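Local structure of MgGH51 (Meripilus giganteus, 6ZPV) at residues L269-Y274 with N317-D322; P307-A312 with T368-Q373; R378-T383 with T424-E429. The protein probably hydrolyses terminal alpha-L-arabinofuranosyl residues from arabinose-containing polysaccharides, as a fungal family GH51 arabinofuranosidase. All blocks are in the same frame, centred on the assembly; numbering follows the deposited sequence. Where two conformers were deposited one is given.

Contact 1 of 3, residues L269-Y274 with N317-D322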
# COMPACT_ATOMS: atom_id res chain seq x y z
N LEU A 269 -9.08 6.85 -1.42
CA LEU A 269 -8.72 5.57 -0.81
C LEU A 269 -8.96 5.75 0.68
O LEU A 269 -8.08 6.25 1.40
CB LEU A 269 -7.29 5.20 -1.11
CG LEU A 269 -6.79 3.90 -0.47
CD1 LEU A 269 -7.62 2.74 -0.88
CD2 LEU A 269 -5.32 3.69 -0.82
N GLY A 270 -10.17 5.45 1.12
CA GLY A 270 -10.59 5.68 2.48
C GLY A 270 -10.92 4.41 3.24
O GLY A 270 -10.72 3.29 2.74
N LEU A 271 -11.38 4.57 4.48
CA LEU A 271 -11.48 3.41 5.38
C LEU A 271 -12.34 2.31 4.76
O LEU A 271 -11.96 1.12 4.90
CB LEU A 271 -11.98 3.87 6.75
CG LEU A 271 -12.08 2.80 7.84
CD1 LEU A 271 -10.79 1.99 8.00
CD2 LEU A 271 -12.43 3.41 9.17
N LEU A 272 -13.50 2.62 4.15
CA LEU A 272 -14.32 1.52 3.63
C LEU A 272 -13.64 0.86 2.43
O LEU A 272 -13.82 -0.36 2.24
CB LEU A 272 -15.72 1.98 3.29
CG LEU A 272 -16.73 0.89 3.01
CD1 LEU A 272 -16.92 -0.07 4.18
CD2 LEU A 272 -18.08 1.50 2.65
N GLU A 273 -12.95 1.60 1.58
CA GLU A 273 -12.24 0.99 0.44
C GLU A 273 -11.15 0.04 0.93
O GLU A 273 -10.98 -1.07 0.38
CB GLU A 273 -11.70 2.04 -0.50
CG GLU A 273 -12.77 2.88 -1.22
CD GLU A 273 -13.42 3.99 -0.43
OE1 GLU A 273 -12.77 4.43 0.56
OE2 GLU A 273 -14.51 4.44 -0.80
N TYR A 274 -10.42 0.44 1.97
CA TYR A 274 -9.43 -0.48 2.58
C TYR A 274 -10.13 -1.77 3.05
O TYR A 274 -9.68 -2.86 2.73
CB TYR A 274 -8.71 0.23 3.76
CG TYR A 274 -7.65 1.24 3.43
CD1 TYR A 274 -6.45 0.83 2.87
CD2 TYR A 274 -7.78 2.58 3.76
CE1 TYR A 274 -5.39 1.72 2.66
CE2 TYR A 274 -6.75 3.48 3.53
CZ TYR A 274 -5.56 3.05 2.98
OH TYR A 274 -4.47 3.88 2.81
N ASN A 317 -15.40 1.59 15.86
CA ASN A 317 -16.83 1.25 15.72
C ASN A 317 -17.25 1.22 14.26
O ASN A 317 -18.09 0.41 13.88
CB ASN A 317 -17.70 2.23 16.52
CG ASN A 317 -17.80 1.86 17.99
OD1 ASN A 317 -17.64 0.67 18.31
ND2 ASN A 317 -18.08 2.88 18.82
N PHE A 318 -16.72 2.08 13.41
CA PHE A 318 -17.02 2.01 11.98
C PHE A 318 -16.69 0.59 11.48
O PHE A 318 -17.44 0.04 10.65
CB PHE A 318 -16.27 3.06 11.17
CG PHE A 318 -16.62 3.03 9.71
CD1 PHE A 318 -17.76 3.64 9.25
CD2 PHE A 318 -15.84 2.32 8.79
CE1 PHE A 318 -18.12 3.63 7.92
CE2 PHE A 318 -16.19 2.32 7.43
CZ PHE A 318 -17.33 2.97 7.01
N VAL A 319 -15.56 0.04 11.87
CA VAL A 319 -15.07 -1.27 11.39
C VAL A 319 -15.95 -2.40 11.92
O VAL A 319 -16.35 -3.29 11.14
CB VAL A 319 -13.59 -1.47 11.73
CG1 VAL A 319 -13.12 -2.78 11.13
CG2 VAL A 319 -12.72 -0.32 11.27
N ILE A 320 -16.20 -2.42 13.26
CA ILE A 320 -16.72 -3.64 13.94
C ILE A 320 -18.02 -3.43 14.71
O ILE A 320 -18.58 -4.42 15.19
CB ILE A 320 -15.69 -4.25 14.89
CG1 ILE A 320 -15.41 -3.38 16.12
CG2 ILE A 320 -14.43 -4.62 14.15
CD1 ILE A 320 -14.51 -4.06 17.11
N GLY A 321 -18.46 -2.19 14.91
CA GLY A 321 -19.55 -2.01 15.89
C GLY A 321 -20.88 -2.51 15.36
O GLY A 321 -21.10 -2.57 14.15
N ASP A 322 -21.77 -2.80 16.28
CA ASP A 322 -23.19 -3.09 15.96
C ASP A 322 -23.82 -1.81 15.45
O ASP A 322 -23.81 -0.81 16.17
CB ASP A 322 -23.83 -3.57 17.25
CG ASP A 322 -25.31 -3.90 17.17
OD1 ASP A 322 -25.96 -3.52 16.19
OD2 ASP A 322 -25.79 -4.54 18.11
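Leu271 and Phe318 run alongside one another, pointing opposite ways, where two helices of the outer layer of a (beta/alpha)8 barrel come together. Helix 271-281 gives its first turn and helix 306-320 its last. The two helices precede and follow strand 284-289 in the chain, and Met287 of that strand lies against both Leu271 and Val319. The phenyl ring of Phe318 is the main bump, and two leucines shape the hollow that takes it. In Leu271, CG stands anti to the backbone N (chi1 -177°), which carries the forked end across to helix 306-320, and its CD2 settles 3.6 Å from Phe318 CD2. The Leu272 side chain runs at about a right angle to that of Phe318, with its CD1 4.1 Å from Phe318 CE2. Both methyls meet the ring obliquely. Branched aliphatic chains suit this place because they can follow the outline of a ring without needing a polar partner, and no hydrogen bond links the two segments. The phenyl group is also packed by Trp244 and by Pro328 and Leu331 of helix 327-334. Val319 adds a short bump of its own, CG2 lying 4.3 Å from Leu271 CD2. The helix start is tied down separately. At the N-cap Gly270 has no side chain, and a CB there would crowd Glu273. This glutamate's OE2 pairs with Arg254 and bonds Asn207, while OE1 accepts a bent hydrogen bond (136°) from Gly270 N at 2.8 Å, met on its anti side and 33° out of the carboxylate plane.

Contact 2 of 3, residues P307-A312 with T368-Q373. With NAG (2-acetamido-2-deoxy-beta-D-glucopyranose), chain D; NAG (2-acetamido-2-deoxy-beta-D-glucopyranose), chain B.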
# COMPACT_ATOMS: atom_id res chain seq x y z
N PRO A 307 -11.00 14.09 23.19
CA PRO A 307 -11.71 14.05 21.90
C PRO A 307 -11.05 13.14 20.86
O PRO A 307 -11.74 12.61 19.98
CB PRO A 307 -11.73 15.52 21.45
CG PRO A 307 -11.40 16.35 22.66
CD PRO A 307 -10.58 15.45 23.56
N TYR A 308 -9.73 13.03 20.92
CA TYR A 308 -8.96 12.20 19.99
C TYR A 308 -9.09 10.73 20.34
O TYR A 308 -9.11 9.88 19.44
CB TYR A 308 -7.51 12.71 19.97
CG TYR A 308 -7.39 14.17 19.65
CD1 TYR A 308 -7.33 14.63 18.33
CD2 TYR A 308 -7.38 15.11 20.67
CE1 TYR A 308 -7.27 15.98 18.07
CE2 TYR A 308 -7.32 16.47 20.37
CZ TYR A 308 -7.27 16.90 19.08
OH TYR A 308 -7.23 18.24 18.85
N ILE A 309 -9.20 10.43 21.63
CA ILE A 309 -9.48 9.07 22.08
C ILE A 309 -10.89 8.68 21.56
O ILE A 309 -11.08 7.58 21.01
CB ILE A 309 -9.37 8.97 23.61
CG1 ILE A 309 -7.94 9.16 24.02
CG2 ILE A 309 -9.97 7.64 24.11
CD1 ILE A 309 -7.69 9.29 25.51
N GLN A 310 -11.87 9.59 21.70
CA GLN A 310 -13.21 9.27 21.18
C GLN A 310 -13.16 9.08 19.66
O GLN A 310 -13.86 8.19 19.14
CB GLN A 310 -14.20 10.38 21.56
CG GLN A 310 -15.62 10.03 21.08
CD GLN A 310 -16.17 8.77 21.70
OE1 GLN A 310 -16.66 7.82 20.97
NE2 GLN A 310 -16.15 8.70 23.00
N GLN A 311 -12.36 9.87 18.94
CA GLN A 311 -12.29 9.71 17.46
C GLN A 311 -11.74 8.32 17.13
O GLN A 311 -12.22 7.72 16.15
CB GLN A 311 -11.46 10.83 16.87
CG GLN A 311 -11.40 10.77 15.34
CD GLN A 311 -10.88 12.03 14.73
OE1 GLN A 311 -10.01 12.70 15.35
NE2 GLN A 311 -11.31 12.40 13.53
N ALA A 312 -10.78 7.82 17.91
CA ALA A 312 -10.27 6.47 17.67
C ALA A 312 -11.31 5.40 17.99
O ALA A 312 -11.39 4.40 17.27
CB ALA A 312 -9.01 6.23 18.49
N THR A 368 -6.28 2.40 27.83
CA THR A 368 -7.25 2.15 28.91
C THR A 368 -8.68 2.31 28.33
O THR A 368 -9.57 1.48 28.57
CB THR A 368 -7.00 3.07 30.12
OG1 THR A 368 -5.70 2.79 30.64
CG2 THR A 368 -8.01 2.86 31.21
N ALA A 369 -8.89 3.43 27.61
CA ALA A 369 -10.23 3.70 27.03
C ALA A 369 -10.60 2.68 25.95
O ALA A 369 -11.74 2.16 25.93
CB ALA A 369 -10.29 5.09 26.51
N LEU A 370 -9.69 2.47 24.99
CA LEU A 370 -10.02 1.62 23.85
C LEU A 370 -10.15 0.14 24.26
O LEU A 370 -11.04 -0.56 23.75
CB LEU A 370 -8.98 1.82 22.74
CG LEU A 370 -9.23 2.97 21.78
CD1 LEU A 370 -9.37 4.35 22.44
CD2 LEU A 370 -8.17 3.02 20.73
N GLN A 371 -9.28 -0.33 25.17
CA GLN A 371 -9.42 -1.74 25.59
C GLN A 371 -10.74 -1.93 26.36
O GLN A 371 -11.34 -2.99 26.24
CB GLN A 371 -8.23 -2.14 26.47
CG GLN A 371 -8.18 -3.65 26.74
CD GLN A 371 -7.50 -4.41 25.63
OE1 GLN A 371 -6.25 -4.51 25.64
NE2 GLN A 371 -8.27 -4.85 24.63
N ALA A 372 -11.17 -0.94 27.13
CA ALA A 372 -12.45 -1.11 27.86
C ALA A 372 -13.61 -1.16 26.86
O ALA A 372 -14.57 -1.93 27.08
CB ALA A 372 -12.67 0.05 28.84
N GLN A 373 -13.55 -0.40 25.78
CA GLN A 373 -14.61 -0.48 24.75
C GLN A 373 -14.49 -1.77 23.95
O GLN A 373 -15.56 -2.33 23.56
CB GLN A 373 -14.45 0.69 23.77
CG GLN A 373 -14.78 2.03 24.33
CD GLN A 373 -16.23 2.21 24.68
OE1 GLN A 373 -17.14 1.69 24.01
NE2 GLN A 373 -16.38 2.66 25.90
C1 NAG D . -13.99 14.20 11.65
C2 NAG D . -14.37 15.58 11.16
C3 NAG D . -13.76 16.63 12.10
C4 NAG D . -14.17 16.36 13.55
C5 NAG D . -13.78 14.92 13.92
C6 NAG D . -14.25 14.53 15.36
C7 NAG D . -14.87 16.05 8.81
C8 NAG D . -14.33 16.30 7.45
N2 NAG D . -13.97 15.84 9.78
O3 NAG D . -14.19 17.97 11.71
O4 NAG D . -13.43 17.26 14.38
O5 NAG D . -14.45 14.04 13.03
O6 NAG D . -13.81 13.19 15.74
O7 NAG D . -16.02 16.12 9.04
C1 NAG B . -14.24 17.95 15.36
C2 NAG B . -13.31 18.54 16.40
C3 NAG B . -14.17 19.38 17.40
C4 NAG B . -15.10 20.30 16.66
C5 NAG B . -15.88 19.67 15.54
C6 NAG B . -16.72 20.64 14.67
C7 NAG B . -11.47 16.93 16.88
C8 NAG B . -11.01 15.77 17.67
N2 NAG B . -12.68 17.46 17.14
O3 NAG B . -13.31 20.01 18.30
O4 NAG B . -16.07 20.85 17.61
O5 NAG B . -14.94 18.98 14.70
O6 NAG B . -15.70 21.50 14.00
O7 NAG B . -10.75 17.24 15.93
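Ile309 reaches Ala369 and Leu370 from a helix whose other flank is covered by a glycan, so one short piece of helix 306-320 serves both a helix-helix seam and a sugar chain. The seam joins two outer helices of the barrel, 306-320 and 359-373, whose local axes come within 10.0 Å at a crossing angle of -32°. With chi1 at -67°, Ile309 CG2 stands anti to the backbone N and is the methyl that reaches the partner helix. It rests 3.5 Å from Ala369 CB, the small alanine offering its one methyl as a seat. The beta-branched isoleucine thus fills the dip above an alanine. Leu370, in the conformer given, brings CD1 to 3.7 Å from Ile309 CG2 and turns its other methyl to Ala312, again an alanine facing a larger neighbour.

On the glycan flank, two N-acetylglucosamines are joined through O4 of the first (chain D) and C1 of the second (chain B); Asn245, in an Asn-Ala-Thr sequon, is probably the attachment site. The acetyl methyl C8 of the second sugar sits over one face of the Tyr308 ring, 3.8 Å from Tyr308 CE1 and toward the rim. The extended Gln311 chain runs alongside O6 of the first sugar, which packs 3.3 Å from Gln311 CD. Its amide is held at both ends: OE1 accepts from Arg241, and NE2 donates to Gln243 and Asn245. This fixes the rotation of the amide. The chemistry therefore divides by flank: the seam relies on apolar fit without a hydrogen bond, whereas the glycan lays a methyl on an aromatic face and lies beside a firmly oriented amide, with Arg241 bonding a sugar.

Contact 3 of 3, residues R378-T383 with T424-E429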
# COMPACT_ATOMS: atom_id res chain seq x y z
N ARG A 378 -6.30 -6.71 20.34
CA ARG A 378 -4.93 -6.66 20.84
C ARG A 378 -4.27 -5.35 20.39
O ARG A 378 -4.18 -5.07 19.19
CB ARG A 378 -4.12 -7.86 20.36
CG ARG A 378 -2.80 -8.08 21.07
CD ARG A 378 -1.98 -9.22 20.48
NE ARG A 378 -0.90 -9.66 21.36
CZ ARG A 378 -0.87 -10.78 22.06
NH1 ARG A 378 -1.93 -11.58 22.13
NH2 ARG A 378 0.24 -11.04 22.79
N PHE A 379 -3.83 -4.55 21.34
CA PHE A 379 -3.23 -3.24 21.07
C PHE A 379 -1.72 -3.32 21.00
O PHE A 379 -1.06 -3.89 21.88
CB PHE A 379 -3.70 -2.19 22.09
CG PHE A 379 -5.18 -1.89 21.93
CD1 PHE A 379 -5.59 -0.96 20.97
CD2 PHE A 379 -6.15 -2.58 22.62
CE1 PHE A 379 -6.94 -0.72 20.73
CE2 PHE A 379 -7.49 -2.36 22.36
CZ PHE A 379 -7.89 -1.45 21.42
N ILE A 380 -1.14 -2.70 19.97
CA ILE A 380 0.31 -2.79 19.68
C ILE A 380 0.96 -1.44 19.98
O ILE A 380 0.54 -0.39 19.44
CB ILE A 380 0.52 -3.17 18.21
CG1 ILE A 380 -0.22 -4.43 17.79
CG2 ILE A 380 1.99 -3.26 17.93
CD1 ILE A 380 -0.38 -4.62 16.33
N ALA A 381 2.01 -1.47 20.81
CA ALA A 381 2.80 -0.30 21.18
C ALA A 381 3.90 -0.04 20.14
O ALA A 381 4.43 -0.99 19.53
CB ALA A 381 3.37 -0.50 22.56
N THR A 382 4.30 1.24 20.03
CA THR A 382 5.22 1.63 18.98
C THR A 382 6.52 2.24 19.48
O THR A 382 7.40 2.56 18.66
CB THR A 382 4.53 2.66 18.05
OG1 THR A 382 4.44 3.86 18.80
CG2 THR A 382 3.20 2.18 17.52
N THR A 383 6.67 2.43 20.79
CA THR A 383 7.96 2.79 21.35
C THR A 383 8.93 1.58 21.22
O THR A 383 8.50 0.46 20.94
CB THR A 383 7.80 3.24 22.80
OG1 THR A 383 6.77 2.47 23.45
CG2 THR A 383 7.46 4.72 22.88
N THR A 424 4.16 -10.58 22.18
CA THR A 424 4.41 -10.90 20.80
C THR A 424 4.93 -9.66 20.06
O THR A 424 4.68 -8.53 20.46
CB THR A 424 3.18 -11.52 20.13
OG1 THR A 424 2.12 -10.58 20.15
CG2 THR A 424 2.77 -12.82 20.74
N TYR A 425 5.61 -9.91 18.96
CA TYR A 425 6.35 -8.89 18.21
C TYR A 425 5.92 -8.86 16.77
O TYR A 425 5.79 -9.93 16.12
CB TYR A 425 7.85 -9.10 18.38
CG TYR A 425 8.31 -8.95 19.81
CD1 TYR A 425 8.60 -7.70 20.34
CD2 TYR A 425 8.30 -10.00 20.72
CE1 TYR A 425 8.93 -7.52 21.67
CE2 TYR A 425 8.62 -9.85 22.07
CZ TYR A 425 8.94 -8.59 22.54
OH TYR A 425 9.28 -8.37 23.85
N PHE A 426 5.71 -7.66 16.28
CA PHE A 426 5.32 -7.39 14.88
C PHE A 426 6.51 -6.68 14.24
O PHE A 426 6.90 -5.60 14.68
CB PHE A 426 4.14 -6.43 14.92
CG PHE A 426 3.63 -5.88 13.62
CD1 PHE A 426 3.79 -6.55 12.44
CD2 PHE A 426 2.94 -4.67 13.59
CE1 PHE A 426 3.26 -6.07 11.25
CE2 PHE A 426 2.39 -4.17 12.41
CZ PHE A 426 2.55 -4.90 11.24
N GLU A 427 7.14 -7.28 13.21
CA GLU A 427 8.20 -6.61 12.46
C GLU A 427 7.50 -5.79 11.37
O GLU A 427 7.41 -6.24 10.21
CB GLU A 427 9.19 -7.62 11.91
CG GLU A 427 10.51 -6.97 11.52
CD GLU A 427 11.51 -6.79 12.64
OE1 GLU A 427 11.30 -7.27 13.76
OE2 GLU A 427 12.60 -6.15 12.36
N GLY A 428 6.93 -4.64 11.77
CA GLY A 428 5.98 -3.95 10.91
C GLY A 428 6.56 -3.21 9.75
O GLY A 428 5.83 -2.81 8.83
N GLU A 429 7.89 -2.94 9.80
CA GLU A 429 8.60 -2.40 8.65
C GLU A 429 10.01 -3.01 8.70
O GLU A 429 10.72 -2.84 9.70
CB GLU A 429 8.77 -0.86 8.73
CG GLU A 429 7.45 -0.11 8.74
CD GLU A 429 7.53 1.39 8.91
OE1 GLU A 429 8.60 2.00 8.54
OE2 GLU A 429 6.57 1.97 9.46
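Arg378 with Thr424, and Ile380 with Phe426, form a side-chain contact between next-but-one strands of the (beta/alpha)8 barrel, the polar pair at the start of the strands, toward the barrel's end, and the apolar pair in its interior. Strands 378-381 and 424-432 are not paired, because strand 396-403 runs between them, and the nearest CA atoms, those of Ile380 and Phe426, remain 8.3 Å apart. The gap is spanned by the reach of Arg378 at one level and of Ile380 and Phe426 farther along. Arg378 has its chain extended from CG to NE, CG being anti to the backbone N (chi1 -166°). Its NH2 comes 3.3 Å from Thr424 OG1, approaching obliquely at an angle too poor for a hydrogen bond. The true polar link is indirect: Ser396 OG is bonded both to Arg378 NE and to Thr424 OG1, while Arg378 NH2 bonds to the carbonyl of Gln395. A leucine in place of Arg378 would probably leave that carbonyl and the serine hydroxyl without this donor and weaken the tie across the middle strand. Deeper along the strands Ile380 CD1 lies 4.3 Å from Phe426 CD2. Phenylalanine suits this buried position because its ring reaches inward; Gly428 CA lies 3.4 Å above one face of the Phe426 ring, where a side chain on Gly428 would collide with the ring. Around the contact, strand 378-381 is hydrogen-bonded through its backbone to Val346 and Val348 of strand 345-348 on one side and, at Ala381, to Ser396 of strand 396-403 on the other. Its Phe379 packs outward against helix 359-373.

Overall arrangement
Reading from the N terminus, contact 1 opens at 269-274 and closes at 317-322, looping round strand 284-289 and joining the helices that flank it in sequence. Before it closes, contact 2 has already begun at 307-312, so the two cross, sharing helix 306-320 with their centres about 16 Å apart. Contact 2 closes at 368-373 and ties helix 306-320 to helix 359-373, past helix 327-334 and strand 345-348. Contact 3 then follows in series, from 378-383 to 424-429, and spans strand 396-403 inside the barrel. Contacts 2 and 3 touch where Phe379 CZ lies 3.7 Å from Leu370 CB, joining outer helix layer to barrel wall.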